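Local coordinates for glutathione reductase (Bartonella henselae, PDB 3O0H), which probably catalyses the NADPH-dependent reduction of glutathione disulfide to glutathione, as a dimeric flavoenzyme carrying FAD, at residues 240-243 with 244-247; 225-228 with 229-232; 234-237 with 238-241; 74-77 with 78-82; 377-380 with 381-384. All coordinates share one frame; numbering follows the deposited sequence. Where two conformers were deposited one is given.

Contact 1 (240-243 with 244-247)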
# COMPACT_ATOMS: atom_id res chain seq x y z
N ASP B 240 11.20 20.22 -0.62
CA ASP B 240 11.57 20.62 0.71
C ASP B 240 12.19 19.44 1.50
O ASP B 240 13.12 19.63 2.30
CB ASP B 240 10.38 21.21 1.43
CG ASP B 240 9.86 22.49 0.80
OD1 ASP B 240 10.48 23.11 -0.08
OD2 ASP B 240 8.79 22.91 1.26
N ALA B 241 11.70 18.23 1.30
CA ALA B 241 12.28 17.06 1.97
C ALA B 241 13.70 16.76 1.46
O ALA B 241 14.58 16.28 2.21
CB ALA B 241 11.37 15.84 1.78
N MET B 242 13.91 17.01 0.16
CA MET B 242 15.22 16.73 -0.44
C MET B 242 16.25 17.71 0.10
O MET B 242 17.35 17.33 0.44
CB MET B 242 15.14 16.76 -1.98
CG MET B 242 14.38 15.57 -2.57
SD MET B 242 14.07 15.69 -4.35
CE MET B 242 15.76 15.48 -4.95
N VAL B 243 15.90 18.99 0.14
CA VAL B 243 16.79 20.01 0.65
C VAL B 243 17.06 19.80 2.14
O VAL B 243 18.20 19.92 2.63
CB VAL B 243 16.19 21.41 0.38
CG1 VAL B 243 17.02 22.46 1.12
CG2 VAL B 243 16.13 21.73 -1.16
N ALA B 244 16.02 19.49 2.89
CA ALA B 244 16.16 19.32 4.34
C ALA B 244 17.15 18.19 4.66
O ALA B 244 17.89 18.26 5.63
CB ALA B 244 14.80 19.01 4.99
N LYS B 245 17.16 17.14 3.84
CA LYS B 245 18.04 16.01 4.14
C LYS B 245 19.44 16.16 3.58
O LYS B 245 20.30 15.34 3.92
CB LYS B 245 17.45 14.67 3.72
CG LYS B 245 17.27 14.47 2.24
CD LYS B 245 16.66 13.04 2.03
CE LYS B 245 15.94 12.93 0.71
NZ LYS B 245 15.28 11.61 0.51
N GLY B 246 19.68 17.19 2.76
CA GLY B 246 21.05 17.50 2.35
C GLY B 246 21.36 17.47 0.85
O GLY B 246 22.53 17.58 0.44
N ILE B 247 20.33 17.32 0.02
CA ILE B 247 20.50 17.39 -1.43
C ILE B 247 20.44 18.89 -1.79
O ILE B 247 19.58 19.63 -1.30
CB ILE B 247 19.39 16.60 -2.16
CG1 ILE B 247 19.44 15.12 -1.79
CG2 ILE B 247 19.51 16.74 -3.71
CD1 ILE B 247 18.33 14.30 -2.44
O HOH W 1 20.37 20.95 1.29
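Met242 and Ile247 touch across a Schellman motif, the turn that ends helix 232-245 before the chain enters strand 248-250. Methyl CE of Met242 rests 3.8 Å from CD1 of Ile247, and the two side chains cross at a slant. The methionine runs straight as far as SD and bends only at its last torsion, chi3 69°, which swings CE over to the isoleucine. On the backbone, the carbonyl O of Met242 takes two N-H groups: a good bond from Ile247 N at 3.0 Å and a weak one from Gly246 N. Gly246 N is shared, because it also donates to Val243 O at 3.1 Å, coming from well above that carbonyl plane. Gly246 leaves the helical conformation with a positive phi of 121°, a conformation open to glycine. One turn earlier the bonds are still helical, with Ala244 N on Asp240 O and Lys245 N on Ala241 O. Lys245 holds its aliphatic chain against this turn, CG lying 3.2 Å from Ala241 O, while NZ reaches away to Gln368 O and Asn208 OD1. Farther out, Met242 and Ile247 both pack on Asn208 of helix 201-212, and Met242 also meets Ile249, so the motif closes the helix of a beta-alpha-beta unit against its next strand. The last turn is stitched to that strand's approach by a CA-H...O contact from Val243 CA to Ile247 O, 3.4 Å, and by one water that donates to Val243 O at 2.8 Å and to Ile247 O at 3.0 Å.

Contact 2 (225-228 with 229-232)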
# COMPACT_ATOMS: atom_id res chain seq x y z
N LEU B 225 10.95 24.99 -9.95
CA LEU B 225 10.61 23.89 -9.00
C LEU B 225 10.55 22.56 -9.73
O LEU B 225 10.03 22.49 -10.84
CB LEU B 225 9.24 24.19 -8.32
CG LEU B 225 8.70 23.33 -7.18
CD1 LEU B 225 9.61 23.28 -5.93
CD2 LEU B 225 7.26 23.86 -6.81
N ILE B 226 11.12 21.53 -9.13
CA ILE B 226 11.12 20.20 -9.68
C ILE B 226 9.71 19.69 -10.04
O ILE B 226 8.69 20.29 -9.60
CB ILE B 226 11.82 19.18 -8.77
CG1 ILE B 226 11.14 19.12 -7.36
CG2 ILE B 226 13.39 19.46 -8.78
CD1 ILE B 226 11.59 17.89 -6.51
N LEU B 227 9.69 18.66 -10.91
CA LEU B 227 8.45 17.98 -11.34
C LEU B 227 7.35 18.90 -11.87
O LEU B 227 6.20 18.94 -11.39
CB LEU B 227 7.95 17.09 -10.20
CG LEU B 227 8.90 15.99 -9.75
CD1 LEU B 227 8.33 15.20 -8.60
CD2 LEU B 227 9.20 15.07 -10.91
N ARG B 228 7.70 19.66 -12.92
CA ARG B 228 6.74 20.43 -13.68
C ARG B 228 5.59 19.49 -14.08
O ARG B 228 5.84 18.34 -14.37
CB ARG B 228 7.42 20.90 -14.98
CG ARG B 228 7.32 22.36 -15.28
CD ARG B 228 7.92 22.66 -16.66
NE ARG B 228 9.39 22.51 -16.74
CZ ARG B 228 10.28 23.52 -16.72
NH1 ARG B 228 9.90 24.79 -16.57
NH2 ARG B 228 11.58 23.26 -16.87
N ASN B 229 4.36 19.97 -14.06
CA ASN B 229 3.15 19.19 -14.46
C ASN B 229 2.57 18.20 -13.41
O ASN B 229 1.52 17.56 -13.66
CB ASN B 229 3.35 18.45 -15.80
CG ASN B 229 3.70 19.40 -16.93
OD1 ASN B 229 4.70 19.21 -17.62
ND2 ASN B 229 2.90 20.42 -17.11
N PHE B 230 3.22 18.10 -12.26
CA PHE B 230 2.63 17.40 -11.11
C PHE B 230 1.92 18.43 -10.23
O PHE B 230 2.20 19.63 -10.30
CB PHE B 230 3.71 16.71 -10.29
CG PHE B 230 4.26 15.50 -10.93
CD1 PHE B 230 5.10 15.61 -12.03
CD2 PHE B 230 3.92 14.23 -10.48
CE1 PHE B 230 5.60 14.51 -12.63
CE2 PHE B 230 4.45 13.11 -11.09
CZ PHE B 230 5.30 13.26 -12.16
N ASP B 231 0.96 17.97 -9.42
CA ASP B 231 0.30 18.85 -8.47
C ASP B 231 1.34 19.63 -7.62
O ASP B 231 2.33 19.08 -7.20
CB ASP B 231 -0.67 18.01 -7.62
CG ASP B 231 -1.41 18.83 -6.56
OD1 ASP B 231 -0.77 19.12 -5.53
OD2 ASP B 231 -2.60 19.14 -6.76
N TYR B 232 1.09 20.91 -7.40
CA TYR B 232 2.08 21.79 -6.72
C TYR B 232 2.48 21.26 -5.35
O TYR B 232 3.65 21.29 -4.99
CB TYR B 232 1.57 23.23 -6.60
CG TYR B 232 2.39 24.05 -5.59
CD1 TYR B 232 3.58 24.67 -5.94
CD2 TYR B 232 1.95 24.18 -4.27
CE1 TYR B 232 4.32 25.41 -5.01
CE2 TYR B 232 2.66 24.94 -3.33
CZ TYR B 232 3.86 25.54 -3.69
OH TYR B 232 4.56 26.28 -2.71
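With chi1 of -60° at Leu227 and -73° at Phe230, each side chain sets its CG opposite its own carbonyl carbon, and the two come together over a type II beta turn that runs from Leu227 to Phe230. CB of Leu227 lies 3.7 Å from CD1 of Phe230, and farther along CD2 of the leucine approaches CE1 of the ring at 4.0 Å. The turn is closed by Phe230 N, which donates to Leu227 O at 3.2 Å with a fairly straight N-H (161°). That same oxygen and Arg228 O both sit at the rim of the phenylalanine ring, close to its plane. Asn229 takes the third position of the turn with a positive phi, as is characteristic of a type II turn. A second apolar touch joins the two ends of the stretch: CD2 of Leu225 meets CE1 of Tyr232 at 3.8 Å, the side chains crossing at about a right angle. Asp231, at the N-cap of helix 232-245, caps Asp233 N through OD1, which also makes a salt bridge to Lys412. The loop thus links strand 216-220 to that helix, with Leu227 packed on Val204 of helix 201-212 and Ile371 of strand 371-375, and Phe230 on Thr373 of the latter.

Contact 3 (234-237 with 238-241)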
# COMPACT_ATOMS: atom_id res chain seq x y z
N LEU B 234 2.77 18.18 -4.36
CA LEU B 234 3.78 17.13 -4.56
C LEU B 234 5.17 17.69 -4.88
O LEU B 234 6.20 17.19 -4.42
CB LEU B 234 3.36 16.17 -5.67
CG LEU B 234 1.99 15.53 -5.48
CD1 LEU B 234 1.50 14.91 -6.85
CD2 LEU B 234 1.97 14.52 -4.29
N ARG B 235 5.18 18.72 -5.70
CA ARG B 235 6.45 19.30 -6.11
C ARG B 235 7.10 19.94 -4.90
O ARG B 235 8.32 19.76 -4.63
CB ARG B 235 6.20 20.36 -7.18
CG ARG B 235 5.54 19.82 -8.46
CD ARG B 235 5.22 20.96 -9.41
NE ARG B 235 6.38 21.60 -10.03
CZ ARG B 235 6.30 22.72 -10.77
NH1 ARG B 235 5.13 23.30 -11.02
NH2 ARG B 235 7.38 23.25 -11.31
N GLN B 236 6.30 20.71 -4.16
CA GLN B 236 6.86 21.51 -3.08
C GLN B 236 7.30 20.62 -1.95
O GLN B 236 8.41 20.78 -1.44
CB GLN B 236 5.89 22.57 -2.61
CG GLN B 236 6.49 23.52 -1.54
CD GLN B 236 7.47 24.47 -2.18
OE1 GLN B 236 7.08 25.29 -3.00
NE2 GLN B 236 8.79 24.32 -1.86
N LEU B 237 6.45 19.67 -1.55
CA LEU B 237 6.81 18.80 -0.41
C LEU B 237 8.05 17.98 -0.71
O LEU B 237 8.90 17.77 0.19
CB LEU B 237 5.65 17.88 -0.01
CG LEU B 237 4.42 18.53 0.61
CD1 LEU B 237 3.19 17.54 0.60
CD2 LEU B 237 4.74 18.95 2.01
N LEU B 238 8.16 17.47 -1.95
CA LEU B 238 9.36 16.70 -2.31
C LEU B 238 10.61 17.59 -2.27
O LEU B 238 11.63 17.24 -1.65
CB LEU B 238 9.23 16.01 -3.67
CG LEU B 238 10.47 15.24 -4.12
CD1 LEU B 238 10.86 14.16 -3.10
CD2 LEU B 238 10.23 14.58 -5.55
N ASN B 239 10.50 18.76 -2.90
CA ASN B 239 11.64 19.69 -2.94
C ASN B 239 12.13 19.92 -1.53
O ASN B 239 13.32 19.85 -1.26
CB ASN B 239 11.22 21.04 -3.52
CG ASN B 239 12.32 22.08 -3.40
OD1 ASN B 239 13.23 22.13 -4.23
ND2 ASN B 239 12.26 22.88 -2.35
N ASP B 240 11.20 20.22 -0.62
CA ASP B 240 11.57 20.62 0.71
C ASP B 240 12.19 19.44 1.50
O ASP B 240 13.12 19.63 2.30
CB ASP B 240 10.38 21.21 1.43
CG ASP B 240 9.86 22.49 0.80
OD1 ASP B 240 10.48 23.11 -0.08
OD2 ASP B 240 8.79 22.91 1.26
N ALA B 241 11.70 18.23 1.30
CA ALA B 241 12.28 17.06 1.97
C ALA B 241 13.70 16.76 1.46
O ALA B 241 14.58 16.28 2.21
CB ALA B 241 11.37 15.84 1.78
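Gln236 and Asp240 face each other one turn apart on helix 232-245, the helix of a beta-alpha-beta unit, and their polar ends meet at a slant with the amide and carboxylate planes 37° apart. NE2 of Gln236 donates to OD1 of Asp240 at 2.7 Å. The bond lies in the plane of the glutamine amide but reaches the carboxylate on its syn side from 33° out of plane. A bend at chi2 (73°) turns the glutamine forward along the helix, so that its amide meets the next turn. The same OD1 is gripped on its anti side by ND2 of the adjacent Asn239, at 2.9 Å, in the plane of the Asn239 amide and only modestly out of the carboxylate plane, so two amides fix the carboxylate from different directions. Asn239 is itself positioned by a bond from its OD1 to Tyr251 OH, and OE1 of Gln236 has a weak bond with Tyr232 OH. Beneath the side chains, Asp240 N bonds Gln236 O at 3.0 Å in the regular helical pattern. Around the helix the faces divide: Leu234 and Leu237 pack on Phe410 and Leu428, Leu238 on Ile226 and Ile371, and Arg235 reaches back to the carbonyls of Ile226 and Leu225. The carboxyl carbon CG of Asp240 also sits just 3.2 Å from Gln236 O, the backbone oxygen over which the side chain is folded.

Contact 4 (74-77 with 78-82)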
# COMPACT_ATOMS: atom_id res chain seq x y z
N LEU B 74 15.10 -1.33 -8.09
CA LEU B 74 16.04 -2.08 -7.25
C LEU B 74 16.98 -1.14 -6.53
O LEU B 74 17.28 -1.36 -5.33
CB LEU B 74 16.82 -3.10 -8.07
CG LEU B 74 15.99 -4.24 -8.66
CD1 LEU B 74 16.85 -5.14 -9.58
CD2 LEU B 74 15.31 -5.10 -7.55
N TYR B 75 17.46 -0.11 -7.21
CA TYR B 75 18.43 0.81 -6.64
C TYR B 75 17.72 1.67 -5.63
O TYR B 75 18.31 2.04 -4.62
CB TYR B 75 19.14 1.68 -7.72
CG TYR B 75 20.23 0.91 -8.47
CD1 TYR B 75 20.13 -0.47 -8.67
CD2 TYR B 75 21.34 1.56 -8.99
CE1 TYR B 75 21.16 -1.20 -9.37
CE2 TYR B 75 22.35 0.86 -9.67
CZ TYR B 75 22.24 -0.52 -9.87
OH TYR B 75 23.24 -1.19 -10.56
N PHE B 76 16.46 2.01 -5.94
CA PHE B 76 15.55 2.69 -5.01
C PHE B 76 15.48 1.90 -3.70
O PHE B 76 15.76 2.43 -2.62
CB PHE B 76 14.14 2.72 -5.61
CG PHE B 76 13.06 3.10 -4.63
CD1 PHE B 76 12.87 4.42 -4.26
CD2 PHE B 76 12.20 2.15 -4.12
CE1 PHE B 76 11.83 4.79 -3.37
CE2 PHE B 76 11.18 2.51 -3.22
CZ PHE B 76 11.00 3.82 -2.85
N TYR B 77 15.17 0.62 -3.78
CA TYR B 77 15.14 -0.21 -2.55
C TYR B 77 16.50 -0.23 -1.83
O TYR B 77 16.60 -0.05 -0.60
CB TYR B 77 14.72 -1.65 -2.86
CG TYR B 77 13.27 -1.87 -3.26
CD1 TYR B 77 12.22 -1.32 -2.52
CD2 TYR B 77 12.97 -2.73 -4.33
CE1 TYR B 77 10.87 -1.59 -2.89
CE2 TYR B 77 11.65 -2.97 -4.70
CZ TYR B 77 10.61 -2.42 -3.98
OH TYR B 77 9.32 -2.72 -4.40
N ALA B 78 17.57 -0.43 -2.58
CA ALA B 78 18.87 -0.45 -1.98
C ALA B 78 19.13 0.84 -1.18
O ALA B 78 19.64 0.79 -0.08
CB ALA B 78 19.97 -0.65 -3.05
N SER B 79 18.76 1.96 -1.76
CA SER B 79 19.04 3.26 -1.15
C SER B 79 18.17 3.58 0.09
O SER B 79 18.49 4.47 0.88
CB SER B 79 18.87 4.39 -2.18
OG SER B 79 17.51 4.61 -2.51
N GLN B 80 17.08 2.86 0.27
CA GLN B 80 16.18 3.12 1.40
C GLN B 80 16.66 2.57 2.71
O GLN B 80 16.25 3.06 3.75
CB GLN B 80 14.81 2.50 1.16
CG GLN B 80 13.94 3.07 0.11
CD GLN B 80 12.56 2.39 0.14
OE1 GLN B 80 12.44 1.16 0.05
NE2 GLN B 80 11.53 3.19 0.34
N TYR B 81 17.52 1.55 2.68
CA TYR B 81 17.80 0.79 3.90
C TYR B 81 18.46 1.59 5.02
O TYR B 81 18.16 1.37 6.17
CB TYR B 81 18.61 -0.48 3.60
CG TYR B 81 17.76 -1.59 3.02
CD1 TYR B 81 16.84 -2.29 3.80
CD2 TYR B 81 17.86 -1.92 1.68
CE1 TYR B 81 16.06 -3.26 3.27
CE2 TYR B 81 17.10 -2.91 1.13
CZ TYR B 81 16.19 -3.57 1.92
OH TYR B 81 15.43 -4.56 1.37
N ALA B 82 19.32 2.54 4.67
CA ALA B 82 20.02 3.30 5.69
C ALA B 82 18.99 4.08 6.53
O ALA B 82 19.02 3.99 7.77
CB ALA B 82 21.05 4.23 5.06
O HOH W 2 14.20 -0.94 0.78
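Helix 69-88, which begins at the Cys69 end of the disulfide Cys64-Cys69, carries this contact along its middle turns, where it lies against the second subunit. Gln80 lays its extended side chain along Phe76 and beside Tyr77. Its CG stands over one face of Phe76, offset toward the rim, while NE2 approaches CZ of that ring at 3.3 Å, the amide inclined 34° to the ring. OE1 lies at the edge of Tyr77, in the ring plane, 3.6 Å from CD1. A water bridges the pair, donating to Gln80 OE1 at 2.8 Å and to Tyr77 O at 2.9 Å; it also sits over one face of the Tyr81 ring. Gln80 N binds Tyr77 O at 3.1 Å from well above the carbonyl plane, and its bond to Phe76 O is weak, consistent with a slightly irregular turn at Gln80. From the second subunit, Trp93 bonds to Ala78 O and its ring meets Tyr81. The amide, two aromatic rings and a water therefore come together: the glutamine oxygen is held by a water proton, NE2 and OE1 each lie against aromatic carbon, of Phe76 and Tyr77 respectively, and the neighbouring carbonyl of Tyr77 is occupied by both a backbone N-H and that water.

Contact 5 (377-380 with 381-384)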
# COMPACT_ATOMS: atom_id res chain seq x y z
N SER B 377 -4.53 17.68 -11.02
CA SER B 377 -3.97 18.58 -9.98
C SER B 377 -5.00 19.58 -9.50
O SER B 377 -5.98 19.93 -10.18
CB SER B 377 -2.77 19.35 -10.54
OG SER B 377 -3.22 20.29 -11.53
N GLU B 378 -4.77 20.07 -8.30
CA GLU B 378 -5.61 21.08 -7.74
C GLU B 378 -5.78 22.28 -8.70
O GLU B 378 -6.90 22.76 -8.95
CB GLU B 378 -5.01 21.48 -6.38
CG GLU B 378 -5.70 22.61 -5.73
CD GLU B 378 -5.39 22.75 -4.24
OE1 GLU B 378 -4.70 21.90 -3.63
OE2 GLU B 378 -5.89 23.73 -3.69
N GLU B 379 -4.69 22.74 -9.30
CA GLU B 379 -4.75 23.92 -10.15
C GLU B 379 -5.52 23.64 -11.47
O GLU B 379 -6.36 24.43 -11.90
CB GLU B 379 -3.33 24.39 -10.47
CG GLU B 379 -3.22 25.51 -11.51
CD GLU B 379 -3.50 26.91 -10.99
OE1 GLU B 379 -3.80 27.15 -9.78
OE2 GLU B 379 -3.40 27.81 -11.84
N ASP B 380 -5.23 22.53 -12.12
CA ASP B 380 -5.97 22.17 -13.32
C ASP B 380 -7.46 22.08 -13.01
O ASP B 380 -8.28 22.61 -13.76
CB ASP B 380 -5.44 20.87 -13.93
CG ASP B 380 -4.11 21.06 -14.66
OD1 ASP B 380 -3.72 22.21 -14.93
OD2 ASP B 380 -3.47 20.05 -14.99
N ALA B 381 -7.81 21.46 -11.88
CA ALA B 381 -9.20 21.28 -11.48
C ALA B 381 -9.96 22.62 -11.31
O ALA B 381 -11.07 22.77 -11.79
CB ALA B 381 -9.30 20.45 -10.23
N LEU B 382 -9.31 23.58 -10.64
CA LEU B 382 -9.97 24.83 -10.28
C LEU B 382 -10.29 25.69 -11.51
O LEU B 382 -11.22 26.49 -11.46
CB LEU B 382 -9.18 25.58 -9.19
CG LEU B 382 -7.85 26.29 -9.47
CD1 LEU B 382 -8.02 27.67 -10.11
CD2 LEU B 382 -7.02 26.40 -8.18
N HIS B 383 -9.54 25.51 -12.60
CA HIS B 383 -9.88 26.13 -13.88
C HIS B 383 -10.93 25.37 -14.68
O HIS B 383 -11.70 25.96 -15.44
CB HIS B 383 -8.63 26.28 -14.74
CG HIS B 383 -7.71 27.33 -14.24
ND1 HIS B 383 -6.53 27.05 -13.59
CD2 HIS B 383 -7.81 28.68 -14.27
CE1 HIS B 383 -5.94 28.18 -13.25
NE2 HIS B 383 -6.70 29.19 -13.65
N ARG B 384 -10.95 24.05 -14.50
CA ARG B 384 -11.85 23.15 -15.24
C ARG B 384 -13.30 23.14 -14.72
O ARG B 384 -14.24 23.00 -15.51
CB ARG B 384 -11.28 21.72 -15.22
CG ARG B 384 -12.17 20.62 -15.83
CD ARG B 384 -12.34 20.72 -17.35
NE ARG B 384 -13.01 19.51 -17.86
CZ ARG B 384 -14.33 19.33 -17.93
NH1 ARG B 384 -15.19 20.27 -17.54
NH2 ARG B 384 -14.81 18.18 -18.38
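Glu379 O is gripped by several donors near the start of helix 378-384 in the dimerisation domain. The clearest is the side chain of His383, whose ND1 donates at 3.1 Å from above the carbonyl plane; His383 N and Leu382 N add weak bonds to the same oxygen. The carboxylate of Glu379 also comes close to that histidine: OE2 lies in the ring plane at its edge, a close approach of 2.9 Å to CE1, with the carboxylate turned 74° to the ring. The glutamate reaches there by bending at chi2, 80°, after leaving the backbone with CG anti to N. Its other oxygen, OE1, touches CD2 of Leu382 at 3.7 Å, and CD1 of that leucine covers one face of the His383 ring, offset toward the rim. At the N-cap, Ser377 OG accepts from Asp380 N at 3.1 Å, and Ser377 O takes Ala381 N at 2.9 Å nearly along the C=O axis. Glu378 faces the sheet, with a salt bridge to Lys412 and bonds to Tyr474 OH and Tyr476 OH. The imidazole is thus pinned by its ND1 to the backbone. A nearby carboxylate could favour a charged imidazole, though its charge is not seen, and the short helix gains a side-chain bond at an oxygen whose two backbone bonds are weak.

In the fold
Contacts 1 and 3 share Asp240 and Ala241 on helix 232-245, their centres 9 Å apart, and contact 2 is the loop that leads into that helix. Contact 2 is tied to contact 3 by Arg235, whose NE reaches Ile226 O at 2.7 Å, and to contact 1 by Ile226 CD1 lying 4.0 Å from Met242 SD. It also joins the dimerisation domain: Asp231 OD2 meets Glu378 N of contact 5 at 2.8 Å. Contact 4, on another helix, stands about 8 Å from contact 1 at the nearest atoms. The Phe76 side chain of contact 4 is about 9 Å from a bound FAD, against about 11 Å for Phe230 in contact 2.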